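Local coordinates for protein cGAS/DncV-like nucleotidyltransferase in E. coli homolog (Elizabethkingia meningoseptica ATCC 13253 = NBRC 12535, PDB 6E0O) that synthesises cyclic nucleotide second messengers, probably cyclic dinucleotides made from ATP or GTP with magnesium, in a CBASS antiphage defence system, at residues T28-A33 with N111-S116; D61-M66 with T134-P139; D104-L109 with K122-N127. All blocks are in the same frame, centred on the assembly; numbering follows the deposited sequence.

How the contacts relate
All three contacts belong to the nucleotidyltransferase core, a mixed sheet with helices 21-38 and 98-113 packed on the face away from the bound nucleotide. Contact 2 joins strands 62-68 and 135-147, which present Asp-63 and Asp-136 to nucleotide and metal on the other face. Contact 3, centred about 9 Å away, packs helix 98-113 on strand 124-126, the antiparallel neighbour of strand 135-147. Contact 1, whose centre is about 12 Å from that of contact 2 and 9 Å from that of contact 3, joins the two helices. The segments run 28-33, 61-66, 104-109, 111-116, 122-127, 134-139, so contact 1 interlaces with both others. One sheet thus binds nucleotide and metal on one side and carries a helical layer on the other.

Contact 1 (T28-A33 with N111-S116); sequences TQITAA and NVFTTS
Phe-113 reaches from the last turn of helix 98-113 to helix 21-38, and its ring is the centre of a helix-helix contact in the layer behind the nucleotidyltransferase sheet. A chi1 of -57° sets CG opposite the carbonyl carbon, and from CB the ring projects toward helix 21-38, where the far carbons do the touching. CE2 approaches Ala-33 CB at 3.8 Å. CZ, at the tip, meets Ile-30 CG1 at 3.8 Å, the two side chains crossing at about a right angle, and also comes against the backbone of Gln-29. On the remaining side CE1 lies 3.5 Å from Gln-29 OE1, which approaches the edge near the ring plane, with amide and ring tilted only 21° apart. That oxygen accepts a hydrogen bond from Arg-132, which helps hold the amide beside the ring. Over one face of the ring sits CG1 of the preceding residue, Val-112, 3.7 Å above the plane. Ile-30 and Phe-113 both continue onto Val-126 of the sheet, so the helix pair is seated on the strands beneath. The other branch of the valine closes the helix interface, with Val-112 CG2 3.7 Å from Ala-33 CB.

Contact 2 (D61-M66 with T134-P139); sequences DVDIVM and TADVIP. With MG (magnesium ion), chain D; nucleotides of chain B.
Asp-63 extends its carboxylate alongside Asp-136, bringing Asp-63 OD1 within 3.7 Å of Asp-136 OD2. Both oxygens converge on the ribose O3' of A2 of chain B, at 2.7 Å from Asp-63 OD1 and 3.0 Å from Asp-136 OD2. The second oxygen, Asp-63 OD2, binds the magnesium ion at 2.1 Å, while a metal-bound water donates to Asp-63 OD1. One carboxylate thus faces metal and sugar together, turned there by a chi2 of -58°. Such a carboxylate cluster on adjacent strands is the hallmark of the nucleotidyltransferase fold, here built on parallel strands 62-66 and 135-139. Five backbone bonds tie them, among them Asp-136 N to Val-62 O at 2.8 Å and Ile-64 N to Asp-136 O, so the backbone of Asp-136 is gripped on both sides of Asp-63, by Val-62 and Ile-64. Beyond it, the side chains of Asp-61 and Thr-134 run alongside each other, with Asp-61 OD1 3.4 Å from Thr-134 CB; a water joins that carboxylate oxygen to Thr-134 N. On the face away from Asp-63 and Asp-136, Ile-64 CD1 rests 3.9 Å from Ala-135 CB, and Ile-30 of helix 21-38 packs against Ala-135 and Val-137.

Contact 3 (D104-L109 with K122-N127); sequences DTEEAL and KCIQVN. With nucleotides of chain B.
Leu-109 and Ile-124 meet through methyl groups, with Leu-109 CD1 3.7 Å from Ile-124 CG2. The same leucine branch also reaches Val-126, its CD1 lying 3.9 Å from Val-126 CG2, so one methyl bridges two side chains on one face of the strand. The other end of Ile-124 turns to the helix as well: CD1 comes up to Glu-106 CB at 3.8 Å, the isoleucine lying roughly perpendicular to the glutamate chain. A chi2 of -63° folds that terminal methyl back instead of extending it, which brings it against the aliphatic root of the glutamate. The carboxylate of Glu-106 forms a salt bridge with Arg-110, one turn further along the helix. This is a helix-on-sheet packing within the nucleotidyltransferase core, where helix 104-109 and strand 124-126 run in nearly the same direction, 13° apart, with their axes 9.4 Å from each other. Backbone bonds to Ala-135 and Val-137 hold the strand against strand 135-147, while Leu-34 of helix 21-38 packs on Leu-109. Just before the strand, Lys-122 stretches the other way, toward the nucleotide. Its extended chain carries NZ to a hydrogen bond with phosphate oxygen OP1 of A2 of chain B at 3.2 Å.

Contact 1 (T28-A33 with N111-S116)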
loop_
_atom_site.group_PDB
_atom_site.type_symbol
_atom_site.label_atom_id
_atom_site.label_comp_id
_atom_site.label_asym_id
_atom_site.label_seq_id
_atom_site.Cartn_x
_atom_site.Cartn_y
_atom_site.Cartn_z
ATOM N N THR A 28 12.603 14.202 5.356
ATOM C CA THR A 28 13.115 15.561 5.513
ATOM C C THR A 28 13.913 15.996 4.292
ATOM O O THR A 28 13.704 17.094 3.754
ATOM C CB THR A 28 13.978 15.637 6.773
ATOM O OG1 THR A 28 13.150 15.366 7.915
ATOM C CG2 THR A 28 14.644 17.010 6.918
ATOM N N GLN A 29 14.859 15.165 3.861
ATOM C CA GLN A 29 15.732 15.555 2.763
ATOM C C GLN A 29 14.952 15.696 1.468
ATOM O O GLN A 29 15.169 16.645 0.706
ATOM C CB GLN A 29 16.848 14.533 2.587
ATOM C CG GLN A 29 17.854 14.513 3.712
ATOM C CD GLN A 29 18.893 13.433 3.508
ATOM O OE1 GLN A 29 19.321 13.188 2.384
ATOM N NE2 GLN A 29 19.279 12.761 4.584
ATOM N N ILE A 30 14.068 14.741 1.183
ATOM C CA ILE A 30 13.310 14.778 -0.062
ATOM C C ILE A 30 12.354 15.959 -0.064
ATOM O O ILE A 30 12.211 16.660 -1.071
ATOM C CB ILE A 30 12.613 13.426 -0.311
ATOM C CG1 ILE A 30 13.709 12.427 -0.707
ATOM C CG2 ILE A 30 11.548 13.572 -1.368
ATOM C CD1 ILE A 30 13.311 11.004 -0.626
ATOM N N THR A 31 11.684 16.200 1.062
ATOM C CA THR A 31 10.781 17.338 1.149
ATOM C C THR A 31 11.510 18.637 0.831
ATOM O O THR A 31 11.007 19.457 0.056
ATOM C CB THR A 31 10.141 17.376 2.534
ATOM O OG1 THR A 31 9.322 16.211 2.710
ATOM C CG2 THR A 31 9.288 18.610 2.703
ATOM N N ALA A 32 12.713 18.825 1.387
ATOM C CA ALA A 32 13.458 20.055 1.126
ATOM C C ALA A 32 13.770 20.192 -0.362
ATOM O O ALA A 32 13.623 21.273 -0.942
ATOM C CB ALA A 32 14.737 20.091 1.966
ATOM N N ALA A 33 14.194 19.102 -0.999
ATOM C CA ALA A 33 14.510 19.154 -2.423
ATOM C C ALA A 33 13.286 19.537 -3.248
ATOM O O ALA A 33 13.381 20.335 -4.188
ATOM C CB ALA A 33 15.078 17.807 -2.867
ATOM N N ASN A 111 18.997 17.472 -8.658
ATOM C CA ASN A 111 19.854 18.586 -8.270
ATOM C C ASN A 111 20.458 18.361 -6.898
ATOM O O ASN A 111 21.562 18.845 -6.633
ATOM C CB ASN A 111 19.077 19.900 -8.263
ATOM C CG ASN A 111 18.789 20.407 -9.642
ATOM O OD1 ASN A 111 19.482 20.054 -10.595
ATOM N ND2 ASN A 111 17.773 21.252 -9.763
ATOM N N VAL A 112 19.755 17.633 -6.028
ATOM C CA VAL A 112 20.188 17.380 -4.653
ATOM C C VAL A 112 20.828 16.012 -4.504
ATOM O O VAL A 112 21.885 15.876 -3.891
ATOM C CB VAL A 112 19.001 17.537 -3.679
ATOM C CG1 VAL A 112 19.391 17.066 -2.270
ATOM C CG2 VAL A 112 18.511 18.972 -3.670
ATOM N N PHE A 113 20.186 14.978 -5.035
ATOM C CA PHE A 113 20.587 13.600 -4.779
ATOM C C PHE A 113 21.379 12.984 -5.922
ATOM O O PHE A 113 21.788 11.822 -5.811
ATOM C CB PHE A 113 19.349 12.746 -4.483
ATOM C CG PHE A 113 18.540 13.245 -3.329
ATOM C CD1 PHE A 113 18.979 13.053 -2.041
ATOM C CD2 PHE A 113 17.337 13.899 -3.530
ATOM C CE1 PHE A 113 18.238 13.507 -0.972
ATOM C CE2 PHE A 113 16.589 14.355 -2.462
ATOM C CZ PHE A 113 17.048 14.168 -1.188
ATOM N N THR A 114 21.581 13.733 -7.009
ATOM C CA THR A 114 22.401 13.354 -8.157
ATOM C C THR A 114 22.213 11.894 -8.545
ATOM O O THR A 114 21.116 11.504 -8.964
ATOM C CB THR A 114 23.872 13.754 -7.953
ATOM O OG1 THR A 114 24.492 12.949 -6.944
ATOM C CG2 THR A 114 23.977 15.230 -7.545
ATOM N N THR A 115 23.261 11.084 -8.410
ATOM C CA THR A 115 23.259 9.741 -8.973
ATOM C C THR A 115 22.342 8.775 -8.239
ATOM O O THR A 115 22.132 7.665 -8.736
ATOM C CB THR A 115 24.688 9.197 -8.993
ATOM O OG1 THR A 115 25.224 9.229 -7.664
ATOM C CG2 THR A 115 25.560 10.037 -9.913
ATOM N N SER A 116 21.794 9.159 -7.086
ATOM C CA SER A 116 20.825 8.322 -6.393
ATOM C C SER A 116 19.430 8.374 -7.004
ATOM O O SER A 116 18.560 7.603 -6.585
ATOM C CB SER A 116 20.726 8.737 -4.923
ATOM O OG SER A 116 21.963 8.560 -4.246
#

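Contact 2 (D61-M66 with T134-P139)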
loop_
_atom_site.group_PDB
_atom_site.type_symbol
_atom_site.label_atom_id
_atom_site.label_comp_id
_atom_site.label_asym_id
_atom_site.label_seq_id
_atom_site.Cartn_x
_atom_site.Cartn_y
_atom_site.Cartn_z
ATOM N N ASP A 61 11.320 0.690 1.817
ATOM C CA ASP A 61 11.153 1.914 1.042
ATOM C C ASP A 61 9.861 2.629 1.433
ATOM O O ASP A 61 8.842 1.999 1.738
ATOM C CB ASP A 61 11.064 1.596 -0.455
ATOM C CG ASP A 61 12.292 0.878 -1.002
ATOM O OD1 ASP A 61 13.293 0.706 -0.277
ATOM O OD2 ASP A 61 12.236 0.467 -2.185
ATOM N N VAL A 62 9.902 3.962 1.399
ATOM C CA VAL A 62 8.756 4.803 1.739
ATOM C C VAL A 62 8.197 5.460 0.479
ATOM O O VAL A 62 8.953 5.902 -0.393
ATOM C CB VAL A 62 9.115 5.874 2.788
ATOM C CG1 VAL A 62 10.222 6.803 2.286
ATOM C CG2 VAL A 62 7.874 6.660 3.185
ATOM N N ASP A 63 6.868 5.556 0.410
ATOM C CA ASP A 63 6.157 6.163 -0.714
ATOM C C ASP A 63 5.728 7.575 -0.336
ATOM O O ASP A 63 4.820 7.762 0.480
ATOM C CB ASP A 63 4.961 5.290 -1.068
ATOM C CG ASP A 63 5.376 3.877 -1.359
ATOM O OD1 ASP A 63 6.202 3.711 -2.279
ATOM O OD2 ASP A 63 4.935 2.950 -0.640
ATOM N N ILE A 64 6.401 8.558 -0.930
ATOM C CA ILE A 64 6.153 9.969 -0.671
ATOM C C ILE A 64 5.390 10.536 -1.857
ATOM O O ILE A 64 5.921 10.591 -2.976
ATOM C CB ILE A 64 7.466 10.739 -0.460
ATOM C CG1 ILE A 64 8.273 10.120 0.680
ATOM C CG2 ILE A 64 7.199 12.215 -0.230
ATOM C CD1 ILE A 64 9.651 10.740 0.847
ATOM N N VAL A 65 4.161 10.977 -1.614
ATOM C CA VAL A 65 3.318 11.535 -2.661
ATOM C C VAL A 65 3.547 13.039 -2.728
ATOM O O VAL A 65 3.558 13.723 -1.699
ATOM C CB VAL A 65 1.838 11.221 -2.397
ATOM C CG1 VAL A 65 0.996 11.766 -3.540
ATOM C CG2 VAL A 65 1.604 9.730 -2.215
ATOM N N MET A 66 3.740 13.553 -3.940
ATOM C CA MET A 66 3.855 14.992 -4.165
ATOM C C MET A 66 2.708 15.401 -5.078
ATOM O O MET A 66 2.786 15.233 -6.298
ATOM C CB MET A 66 5.196 15.375 -4.767
ATOM C CG MET A 66 5.392 16.881 -4.792
ATOM S SD MET A 66 6.654 17.490 -5.905
ATOM C CE MET A 66 5.775 17.393 -7.455
ATOM N N THR A 134 15.458 4.296 1.146
ATOM C CA THR A 134 15.038 4.615 -0.205
ATOM C C THR A 134 13.602 5.114 -0.201
ATOM O O THR A 134 12.759 4.664 0.583
ATOM C CB THR A 134 15.171 3.368 -1.071
ATOM O OG1 THR A 134 16.561 3.041 -1.184
ATOM C CG2 THR A 134 14.578 3.575 -2.440
ATOM N N ALA A 135 13.329 6.047 -1.098
ATOM C CA ALA A 135 12.006 6.627 -1.223
ATOM C C ALA A 135 11.559 6.579 -2.670
ATOM O O ALA A 135 12.361 6.786 -3.587
ATOM C CB ALA A 135 11.983 8.085 -0.751
ATOM N N ASP A 136 10.276 6.307 -2.857
ATOM C CA ASP A 136 9.607 6.467 -4.134
ATOM C C ASP A 136 8.813 7.758 -4.045
ATOM O O ASP A 136 7.928 7.879 -3.197
ATOM C CB ASP A 136 8.649 5.303 -4.363
ATOM C CG ASP A 136 9.356 4.036 -4.770
ATOM O OD1 ASP A 136 10.584 4.081 -4.996
ATOM O OD2 ASP A 136 8.670 2.995 -4.885
ATOM N N VAL A 137 9.134 8.723 -4.903
ATOM C CA VAL A 137 8.416 9.988 -4.956
ATOM C C VAL A 137 7.394 9.901 -6.078
ATOM O O VAL A 137 7.745 9.617 -7.230
ATOM C CB VAL A 137 9.379 11.168 -5.148
ATOM C CG1 VAL A 137 8.608 12.464 -5.273
ATOM C CG2 VAL A 137 10.373 11.208 -4.003
ATOM N N ILE A 138 6.132 10.148 -5.745
ATOM C CA ILE A 138 5.019 9.957 -6.672
ATOM C C ILE A 138 4.423 11.321 -6.996
ATOM O O ILE A 138 3.522 11.788 -6.278
ATOM C CB ILE A 138 3.964 9.011 -6.080
ATOM C CG1 ILE A 138 4.620 7.684 -5.682
ATOM C CG2 ILE A 138 2.859 8.777 -7.082
ATOM C CD1 ILE A 138 3.927 6.978 -4.573
ATOM N N PRO A 139 4.896 12.010 -8.036
ATOM C CA PRO A 139 4.199 13.225 -8.478
ATOM C C PRO A 139 2.817 12.867 -9.007
ATOM O O PRO A 139 2.626 11.821 -9.631
ATOM C CB PRO A 139 5.111 13.783 -9.579
ATOM C CG PRO A 139 5.825 12.595 -10.102
ATOM C CD PRO A 139 6.031 11.671 -8.914
HETATM MG MG MG D . 5.340 0.874 -0.610
ATOM P P A B 2 4.230 -0.784 -8.036
ATOM O OP1 A B 2 3.291 -0.352 -9.104
ATOM O OP2 A B 2 5.496 -1.470 -8.415
ATOM O "O5'" A B 2 4.618 0.505 -7.182
ATOM C "C5'" A B 2 5.595 1.434 -7.646
ATOM C "C4'" A B 2 5.408 2.797 -7.024
ATOM O "O4'" A B 2 4.191 3.386 -7.555
ATOM C "C3'" A B 2 5.260 2.801 -5.505
ATOM O "O3'" A B 2 5.858 3.973 -4.954
ATOM C "C2'" A B 2 3.750 2.838 -5.306
ATOM O "O2'" A B 2 3.329 3.416 -4.086
ATOM C "C1'" A B 2 3.286 3.662 -6.504
ATOM N N9 A B 2 1.946 3.292 -6.960
ATOM C C8 A B 2 1.591 2.159 -7.653
ATOM N N7 A B 2 0.314 2.081 -7.926
ATOM C C5 A B 2 -0.214 3.235 -7.363
ATOM C C6 A B 2 -1.525 3.747 -7.296
ATOM N N6 A B 2 -2.600 3.156 -7.821
ATOM N N1 A B 2 -1.679 4.924 -6.672
ATOM C C2 A B 2 -0.628 5.541 -6.134
ATOM N N3 A B 2 0.650 5.164 -6.130
ATOM C C4 A B 2 0.786 3.991 -6.768
HETATM O O HOH W 1 14.906 1.505 1.852
HETATM O O HOH W 2 9.117 0.138 -3.207
HETATM O O HOH W 3 6.193 1.414 1.237
HETATM O O HOH W 4 7.078 1.331 -1.557
#

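Contact 3 (D104-L109 with K122-N127)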
loop_
_atom_site.group_PDB
_atom_site.type_symbol
_atom_site.label_atom_id
_atom_site.label_comp_id
_atom_site.label_asym_id
_atom_site.label_seq_id
_atom_site.Cartn_x
_atom_site.Cartn_y
_atom_site.Cartn_z
ATOM N N ASP A 104 10.065 17.764 -14.056
ATOM C CA ASP A 104 10.496 18.786 -13.111
ATOM C C ASP A 104 10.762 18.182 -11.739
ATOM O O ASP A 104 11.685 18.606 -11.032
ATOM C CB ASP A 104 9.429 19.876 -13.015
ATOM C CG ASP A 104 9.358 20.745 -14.258
ATOM O OD1 ASP A 104 10.234 20.627 -15.148
ATOM O OD2 ASP A 104 8.408 21.552 -14.342
ATOM N N THR A 105 9.960 17.187 -11.352
ATOM C CA THR A 105 10.177 16.489 -10.090
ATOM C C THR A 105 11.511 15.758 -10.115
ATOM O O THR A 105 12.293 15.832 -9.163
ATOM C CB THR A 105 9.029 15.505 -9.846
ATOM O OG1 THR A 105 7.789 16.210 -9.794
ATOM C CG2 THR A 105 9.220 14.781 -8.529
ATOM N N GLU A 106 11.790 15.051 -11.213
ATOM C CA GLU A 106 13.066 14.358 -11.346
ATOM C C GLU A 106 14.229 15.339 -11.267
ATOM O O GLU A 106 15.234 15.074 -10.602
ATOM C CB GLU A 106 13.075 13.579 -12.662
ATOM C CG GLU A 106 14.303 12.737 -12.865
ATOM C CD GLU A 106 14.279 11.948 -14.164
ATOM O OE1 GLU A 106 13.274 12.022 -14.906
ATOM O OE2 GLU A 106 15.270 11.251 -14.446
ATOM N N GLU A 107 14.088 16.496 -11.912
ATOM C CA GLU A 107 15.144 17.502 -11.899
ATOM C C GLU A 107 15.374 18.036 -10.494
ATOM O O GLU A 107 16.519 18.165 -10.048
ATOM C CB GLU A 107 14.735 18.626 -12.841
ATOM C CG GLU A 107 15.722 19.722 -13.025
ATOM C CD GLU A 107 15.321 20.629 -14.173
ATOM O OE1 GLU A 107 15.083 20.113 -15.287
ATOM O OE2 GLU A 107 15.225 21.852 -13.952
ATOM N N ALA A 108 14.295 18.369 -9.785
ATOM C CA ALA A 108 14.427 18.863 -8.420
ATOM C C ALA A 108 15.175 17.861 -7.558
ATOM O O ALA A 108 16.025 18.240 -6.745
ATOM C CB ALA A 108 13.042 19.148 -7.834
ATOM N N LEU A 109 14.876 16.573 -7.731
ATOM C CA LEU A 109 15.530 15.542 -6.939
ATOM C C LEU A 109 16.973 15.344 -7.380
ATOM O O LEU A 109 17.872 15.234 -6.540
ATOM C CB LEU A 109 14.719 14.254 -7.028
ATOM C CG LEU A 109 13.320 14.344 -6.401
ATOM C CD1 LEU A 109 12.477 13.135 -6.785
ATOM C CD2 LEU A 109 13.432 14.458 -4.888
ATOM N N LYS A 122 6.285 4.513 -12.447
ATOM C CA LYS A 122 5.196 5.161 -11.726
ATOM C C LYS A 122 5.682 6.160 -10.686
ATOM O O LYS A 122 4.856 6.714 -9.952
ATOM C CB LYS A 122 4.294 4.121 -11.055
ATOM C CG LYS A 122 3.539 3.238 -12.028
ATOM C CD LYS A 122 2.625 2.244 -11.325
ATOM C CE LYS A 122 2.129 1.178 -12.288
ATOM N NZ LYS A 122 1.336 0.132 -11.596
ATOM N N CYS A 123 6.983 6.431 -10.621
ATOM C CA CYS A 123 7.532 7.290 -9.579
ATOM C C CYS A 123 8.952 7.677 -9.959
ATOM O O CYS A 123 9.491 7.226 -10.973
ATOM C CB CYS A 123 7.509 6.569 -8.229
ATOM S SG CYS A 123 8.595 5.116 -8.145
ATOM N N ILE A 124 9.549 8.529 -9.131
ATOM C CA ILE A 124 10.980 8.808 -9.165
ATOM C C ILE A 124 11.574 8.188 -7.902
ATOM O O ILE A 124 11.202 8.560 -6.783
ATOM C CB ILE A 124 11.282 10.313 -9.218
ATOM C CG1 ILE A 124 10.549 11.027 -10.353
ATOM C CG2 ILE A 124 12.790 10.486 -9.297
ATOM C CD1 ILE A 124 10.922 10.586 -11.736
ATOM N N GLN A 125 12.496 7.252 -8.067
ATOM C CA GLN A 125 13.136 6.620 -6.926
ATOM C C GLN A 125 14.345 7.433 -6.504
ATOM O O GLN A 125 15.140 7.864 -7.342
ATOM C CB GLN A 125 13.568 5.206 -7.301
ATOM C CG GLN A 125 14.143 4.385 -6.181
ATOM C CD GLN A 125 14.408 2.963 -6.626
ATOM O OE1 GLN A 125 15.548 2.583 -6.865
ATOM N NE2 GLN A 125 13.350 2.180 -6.767
ATOM N N VAL A 126 14.472 7.639 -5.202
ATOM C CA VAL A 126 15.647 8.258 -4.608
ATOM C C VAL A 126 16.292 7.195 -3.725
ATOM O O VAL A 126 15.810 6.900 -2.626
ATOM C CB VAL A 126 15.311 9.526 -3.818
ATOM C CG1 VAL A 126 16.601 10.137 -3.288
ATOM C CG2 VAL A 126 14.527 10.524 -4.672
ATOM N N ASN A 127 17.384 6.609 -4.200
ATOM C CA ASN A 127 18.030 5.531 -3.475
ATOM C C ASN A 127 18.597 6.039 -2.158
ATOM O O ASN A 127 19.157 7.139 -2.083
ATOM C CB ASN A 127 19.120 4.921 -4.341
ATOM C CG ASN A 127 18.544 4.173 -5.521
ATOM O OD1 ASN A 127 18.956 4.367 -6.656
ATOM N ND2 ASN A 127 17.587 3.300 -5.246
ATOM P P A B 2 4.230 -0.784 -8.036
ATOM O OP1 A B 2 3.291 -0.352 -9.104
ATOM O OP2 A B 2 5.496 -1.470 -8.415
ATOM O "O5'" A B 2 4.618 0.505 -7.182
ATOM C "C5'" A B 2 5.595 1.434 -7.646
ATOM C "C4'" A B 2 5.408 2.797 -7.024
ATOM O "O4'" A B 2 4.191 3.386 -7.555
ATOM C "C3'" A B 2 5.260 2.801 -5.505
ATOM O "O3'" A B 2 5.858 3.973 -4.954
ATOM C "C2'" A B 2 3.750 2.838 -5.306
ATOM O "O2'" A B 2 3.329 3.416 -4.086
ATOM C "C1'" A B 2 3.286 3.662 -6.504
ATOM N N9 A B 2 1.946 3.292 -6.960
ATOM C C8 A B 2 1.591 2.159 -7.653
ATOM N N7 A B 2 0.314 2.081 -7.926
ATOM C C5 A B 2 -0.214 3.235 -7.363
ATOM C C6 A B 2 -1.525 3.747 -7.296
ATOM N N6 A B 2 -2.600 3.156 -7.821
ATOM N N1 A B 2 -1.679 4.924 -6.672
ATOM C C2 A B 2 -0.628 5.541 -6.134
ATOM N N3 A B 2 0.650 5.164 -6.130
ATOM C C4 A B 2 0.786 3.991 -6.768
#